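Local coordinates for nucleoside kinase (Methanococcus jannaschii, PDB 2C4E), which phosphorylates a wide range of nucleosides, inosine, guanosine and cytidine above all, to their monophosphates with ATP as the preferred phosphate donor, at residues A[60-70]-A[87-98]. Numbering follows the deposited sequence.
Sequences ELLSCVGYDFK and KLYYSEEEETPK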
loop_
_atom_site.group_PDB
_atom_site.type_symbol
_atom_site.label_atom_id
_atom_site.label_comp_id
_atom_site.label_asym_id
_atom_site.label_seq_id
_atom_site.Cartn_x
_atom_site.Cartn_y
_atom_site.Cartn_z
ATOM N N GLU A 60 13.589 17.207 19.425
ATOM C CA GLU A 60 12.273 17.705 19.105
ATOM C C GLU A 60 12.052 17.452 17.628
ATOM O O GLU A 60 12.996 17.405 16.854
ATOM C CB GLU A 60 12.133 19.193 19.454
ATOM C CG GLU A 60 13.020 20.172 18.698
ATOM C CD GLU A 60 12.733 21.631 19.072
ATOM O OE1 GLU A 60 12.110 21.869 20.123
ATOM O OE2 GLU A 60 13.134 22.552 18.317
ATOM N N LEU A 61 10.801 17.296 17.246
ATOM C CA LEU A 61 10.440 16.910 15.901
ATOM C C LEU A 61 9.532 17.940 15.262
ATOM O O LEU A 61 8.584 18.431 15.905
ATOM C CB LEU A 61 9.754 15.549 15.983
ATOM C CG LEU A 61 9.487 14.694 14.743
ATOM C CD1 LEU A 61 10.742 14.321 14.011
ATOM C CD2 LEU A 61 8.761 13.441 15.205
ATOM N N LEU A 62 9.825 18.292 14.014
ATOM C CA LEU A 62 8.967 19.161 13.218
ATOM C C LEU A 62 8.609 18.386 11.953
ATOM O O LEU A 62 9.462 18.172 11.095
ATOM C CB LEU A 62 9.666 20.477 12.862
ATOM C CG LEU A 62 8.735 21.588 12.357
ATOM C CD1 LEU A 62 9.496 22.898 12.334
ATOM C CD2 LEU A 62 8.162 21.280 10.973
ATOM N N SER A 63 7.349 17.953 11.876
ATOM C CA SER A 63 6.816 17.209 10.743
ATOM C C SER A 63 5.355 17.571 10.527
ATOM O O SER A 63 4.694 18.059 11.441
ATOM C CB SER A 63 6.868 15.695 10.995
ATOM O OG SER A 63 8.145 15.260 11.407
ATOM N N CYS A 64 4.863 17.316 9.321
ATOM C CA CYS A 64 3.428 17.322 9.043
ATOM C C CYS A 64 2.861 15.901 9.135
ATOM O O CYS A 64 3.272 15.004 8.392
ATOM C CB CYS A 64 3.151 17.879 7.646
ATOM S SG CYS A 64 3.529 19.632 7.448
ATOM N N VAL A 65 1.921 15.707 10.056
ATOM C CA VAL A 65 1.237 14.427 10.242
ATOM C C VAL A 65 -0.253 14.582 9.929
ATOM O O VAL A 65 -0.734 15.690 9.730
ATOM C CB VAL A 65 1.483 13.850 11.667
ATOM C CG1 VAL A 65 2.982 13.692 11.915
ATOM C CG2 VAL A 65 0.860 14.733 12.754
ATOM N N GLY A 66 -0.968 13.468 9.856
ATOM C CA GLY A 66 -2.352 13.463 9.392
ATOM C C GLY A 66 -3.368 13.209 10.487
ATOM O O GLY A 66 -3.021 13.088 11.660
ATOM N N TYR A 67 -4.638 13.116 10.083
ATOM C CA TYR A 67 -5.749 12.844 10.999
ATOM C C TYR A 67 -5.657 11.480 11.683
ATOM O O TYR A 67 -6.313 11.254 12.714
ATOM C CB TYR A 67 -7.105 12.985 10.274
ATOM C CG TYR A 67 -7.317 12.055 9.075
ATOM C CD1 TYR A 67 -7.603 10.700 9.255
ATOM C CD2 TYR A 67 -7.249 12.537 7.762
ATOM C CE1 TYR A 67 -7.803 9.843 8.163
ATOM C CE2 TYR A 67 -7.449 11.690 6.663
ATOM C CZ TYR A 67 -7.726 10.344 6.873
ATOM O OH TYR A 67 -7.920 9.493 5.801
ATOM N N ASP A 68 -4.875 10.567 11.091
ATOM C CA ASP A 68 -4.668 9.224 11.644
ATOM C C ASP A 68 -3.455 9.134 12.566
ATOM O O ASP A 68 -3.153 8.069 13.094
ATOM C CB ASP A 68 -4.568 8.177 10.524
ATOM C CG ASP A 68 -3.336 8.351 9.651
ATOM O OD1 ASP A 68 -2.785 9.471 9.610
ATOM O OD2 ASP A 68 -2.857 7.424 8.963
ATOM N N PHE A 69 -2.745 10.245 12.731
ATOM C CA PHE A 69 -1.686 10.334 13.732
ATOM C C PHE A 69 -2.297 10.557 15.109
ATOM O O PHE A 69 -1.898 9.912 16.069
ATOM C CB PHE A 69 -0.740 11.489 13.412
ATOM C CG PHE A 69 0.611 11.366 14.062
ATOM C CD1 PHE A 69 1.594 10.582 13.485
ATOM C CD2 PHE A 69 0.902 12.043 15.245
ATOM C CE1 PHE A 69 2.856 10.479 14.065
ATOM C CE2 PHE A 69 2.156 11.931 15.836
ATOM C CZ PHE A 69 3.133 11.150 15.243
ATOM N N LYS A 70 -3.251 11.489 15.184
ATOM C CA LYS A 70 -3.929 11.853 16.432
ATOM C C LYS A 70 -4.400 10.620 17.213
ATOM O O LYS A 70 -5.211 9.834 16.721
ATOM C CB LYS A 70 -5.137 12.767 16.148
ATOM C CG LYS A 70 -4.926 14.238 16.487
ATOM C CD LYS A 70 -5.620 15.147 15.481
ATOM C CE LYS A 70 -5.570 16.604 15.909
ATOM N NZ LYS A 70 -5.801 17.528 14.763
ATOM N N LYS A 87 5.928 20.972 17.986
ATOM C CA LYS A 87 5.981 21.650 16.686
ATOM C C LYS A 87 5.308 20.846 15.546
ATOM O O LYS A 87 5.307 21.303 14.407
ATOM C CB LYS A 87 7.420 22.016 16.306
ATOM C CG LYS A 87 8.060 23.126 17.167
ATOM C CD LYS A 87 9.568 23.182 16.977
ATOM C CE LYS A 87 10.172 24.450 17.558
ATOM N NZ LYS A 87 9.869 24.546 19.012
ATOM N N LEU A 88 4.721 19.681 15.829
ATOM C CA LEU A 88 4.051 18.917 14.765
ATOM C C LEU A 88 2.830 19.682 14.250
ATOM O O LEU A 88 2.087 20.279 15.030
ATOM C CB LEU A 88 3.594 17.537 15.241
ATOM C CG LEU A 88 4.618 16.453 15.568
ATOM C CD1 LEU A 88 3.916 15.116 15.801
ATOM C CD2 LEU A 88 5.691 16.320 14.496
ATOM N N TYR A 89 2.655 19.679 12.931
ATOM C CA TYR A 89 1.441 20.150 12.298
ATOM C C TYR A 89 0.524 18.953 12.078
ATOM O O TYR A 89 0.928 17.969 11.472
ATOM C CB TYR A 89 1.748 20.823 10.958
ATOM C CG TYR A 89 0.499 21.311 10.270
ATOM C CD1 TYR A 89 -0.174 20.503 9.356
ATOM C CD2 TYR A 89 -0.039 22.560 10.571
ATOM C CE1 TYR A 89 -1.343 20.942 8.741
ATOM C CE2 TYR A 89 -1.203 23.005 9.961
ATOM C CZ TYR A 89 -1.846 22.191 9.047
ATOM O OH TYR A 89 -2.999 22.616 8.432
ATOM N N TYR A 90 -0.705 19.039 12.581
ATOM C CA TYR A 90 -1.691 17.974 12.434
ATOM C C TYR A 90 -2.702 18.372 11.367
ATOM O O TYR A 90 -3.402 19.379 11.509
ATOM C CB TYR A 90 -2.426 17.745 13.757
ATOM C CG TYR A 90 -1.639 16.959 14.781
ATOM C CD1 TYR A 90 -0.602 17.547 15.503
ATOM C CD2 TYR A 90 -1.946 15.626 15.039
ATOM C CE1 TYR A 90 0.108 16.819 16.452
ATOM C CE2 TYR A 90 -1.252 14.897 15.980
ATOM C CZ TYR A 90 -0.224 15.492 16.681
ATOM O OH TYR A 90 0.460 14.753 17.613
ATOM N N SER A 91 -2.778 17.584 10.300
ATOM C CA SER A 91 -3.716 17.839 9.213
ATOM C C SER A 91 -5.088 17.273 9.567
ATOM O O SER A 91 -5.188 16.195 10.151
ATOM C CB SER A 91 -3.219 17.200 7.917
ATOM O OG SER A 91 -4.101 17.480 6.845
ATOM N N GLU A 92 -6.135 18.012 9.213
ATOM C CA GLU A 92 -7.512 17.556 9.383
ATOM C C GLU A 92 -7.955 16.720 8.177
ATOM O O GLU A 92 -8.790 15.823 8.311
ATOM C CB GLU A 92 -8.457 18.762 9.548
ATOM C CG GLU A 92 -8.060 19.746 10.646
ATOM C CD GLU A 92 -9.071 20.866 10.838
ATOM O OE1 GLU A 92 -9.233 21.701 9.917
ATOM O OE2 GLU A 92 -9.716 20.915 11.909
ATOM N N GLU A 93 -7.388 17.018 7.007
ATOM C CA GLU A 93 -7.871 16.494 5.723
ATOM C C GLU A 93 -7.071 15.301 5.178
ATOM O O GLU A 93 -7.655 14.348 4.630
ATOM C CB GLU A 93 -7.906 17.618 4.670
ATOM C CG GLU A 93 -6.667 18.530 4.655
ATOM C CD GLU A 93 -6.540 19.362 3.384
ATOM O OE1 GLU A 93 -7.202 19.034 2.373
ATOM O OE2 GLU A 93 -5.791 20.359 3.398
ATOM N N GLU A 94 -5.746 15.369 5.324
ATOM C CA GLU A 94 -4.827 14.388 4.771
ATOM C C GLU A 94 -4.500 13.344 5.831
ATOM O O GLU A 94 -4.507 13.653 7.030
ATOM C CB GLU A 94 -3.530 15.084 4.287
ATOM C CG GLU A 94 -3.744 16.305 3.378
ATOM C CD GLU A 94 -4.597 15.988 2.159
ATOM O OE1 GLU A 94 -4.512 14.848 1.638
ATOM O OE2 GLU A 94 -5.357 16.875 1.719
ATOM N N GLU A 95 -4.175 12.125 5.387
ATOM C CA GLU A 95 -3.508 11.130 6.258
ATOM C C GLU A 95 -1.980 11.319 6.378
ATOM O O GLU A 95 -1.365 12.029 5.575
ATOM C CB GLU A 95 -3.763 9.709 5.749
ATOM C CG GLU A 95 -3.023 9.317 4.471
ATOM C CD GLU A 95 -3.575 8.028 3.867
ATOM O OE1 GLU A 95 -3.313 6.931 4.416
ATOM O OE2 GLU A 95 -4.294 8.100 2.848
ATOM N N THR A 96 -1.383 10.648 7.381
ATOM C CA THR A 96 0.062 10.687 7.668
ATOM C C THR A 96 0.863 10.071 6.507
ATOM O O THR A 96 0.429 9.053 5.969
ATOM C CB THR A 96 0.352 9.871 8.968
ATOM O OG1 THR A 96 -0.404 10.415 10.061
ATOM C CG2 THR A 96 1.832 9.970 9.413
ATOM N N PRO A 97 2.023 10.634 6.117
ATOM C CA PRO A 97 2.832 10.012 5.058
ATOM C C PRO A 97 3.141 8.538 5.329
ATOM O O PRO A 97 3.365 8.151 6.481
ATOM C CB PRO A 97 4.127 10.847 5.064
ATOM C CG PRO A 97 3.681 12.194 5.536
ATOM C CD PRO A 97 2.624 11.900 6.586
ATOM N N LYS A 98 3.141 7.728 4.275
ATOM C CA LYS A 98 3.355 6.278 4.407
ATOM C C LYS A 98 4.243 5.744 3.290
ATOM O O LYS A 98 4.215 6.274 2.190
ATOM C CB LYS A 98 2.014 5.546 4.386
ATOM C CG LYS A 98 1.195 5.761 5.643
ATOM C CD LYS A 98 -0.242 5.324 5.482
ATOM C CE LYS A 98 -1.077 5.744 6.690
ATOM N NZ LYS A 98 -1.497 7.197 6.621
HETATM O O HOH W 1 8.447 19.750 18.485
#
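Leu61 CG lies 4.1 Å from Leu88 CD2, and a water links Leu61 O to Lys87 N, just ahead of a parallel ladder that pairs strands 64-65 and 89-90, joined through helix 73-80 as a beta-alpha-beta unit of the ribokinase fold. In it Ser63 O accepts from Tyr89 N, Val65 N donates to Tyr89 O at 2.8 Å, and Ser91 N reaches Val65 O. On one face Cys64 SG lies obliquely beside the Tyr89 ring; on the other, Val65 CG2 sits 3.8 Å from the Tyr90 ring centroid, 13° off the normal, a CH-pi contact. The loop 91-96 then wraps the turn at 66-69: Gly66 N donates to Thr96 OG1, and Tyr67 N to Glu94 O. Asp68, its CG between backbone N and carbonyl carbon (chi1 66°), offers OD1 to Thr96 N (2.9 Å) and Thr96 OG1 (2.6 Å), which come from opposite faces of the carboxylate plane. Its OD2 takes Lys98 NZ at 2.7 Å on the syn side, and that NZ also bridges to Glu95 OE1. A neutral asparagine here would probably leave Lys98 with Glu95 as its remaining carboxylate partner in this network. Phe69 turns its ring edge to Tyr90 OH, itself bonded to Glu75 of that helix, and packs CE2 against Leu88 CD1 at 3.6 Å.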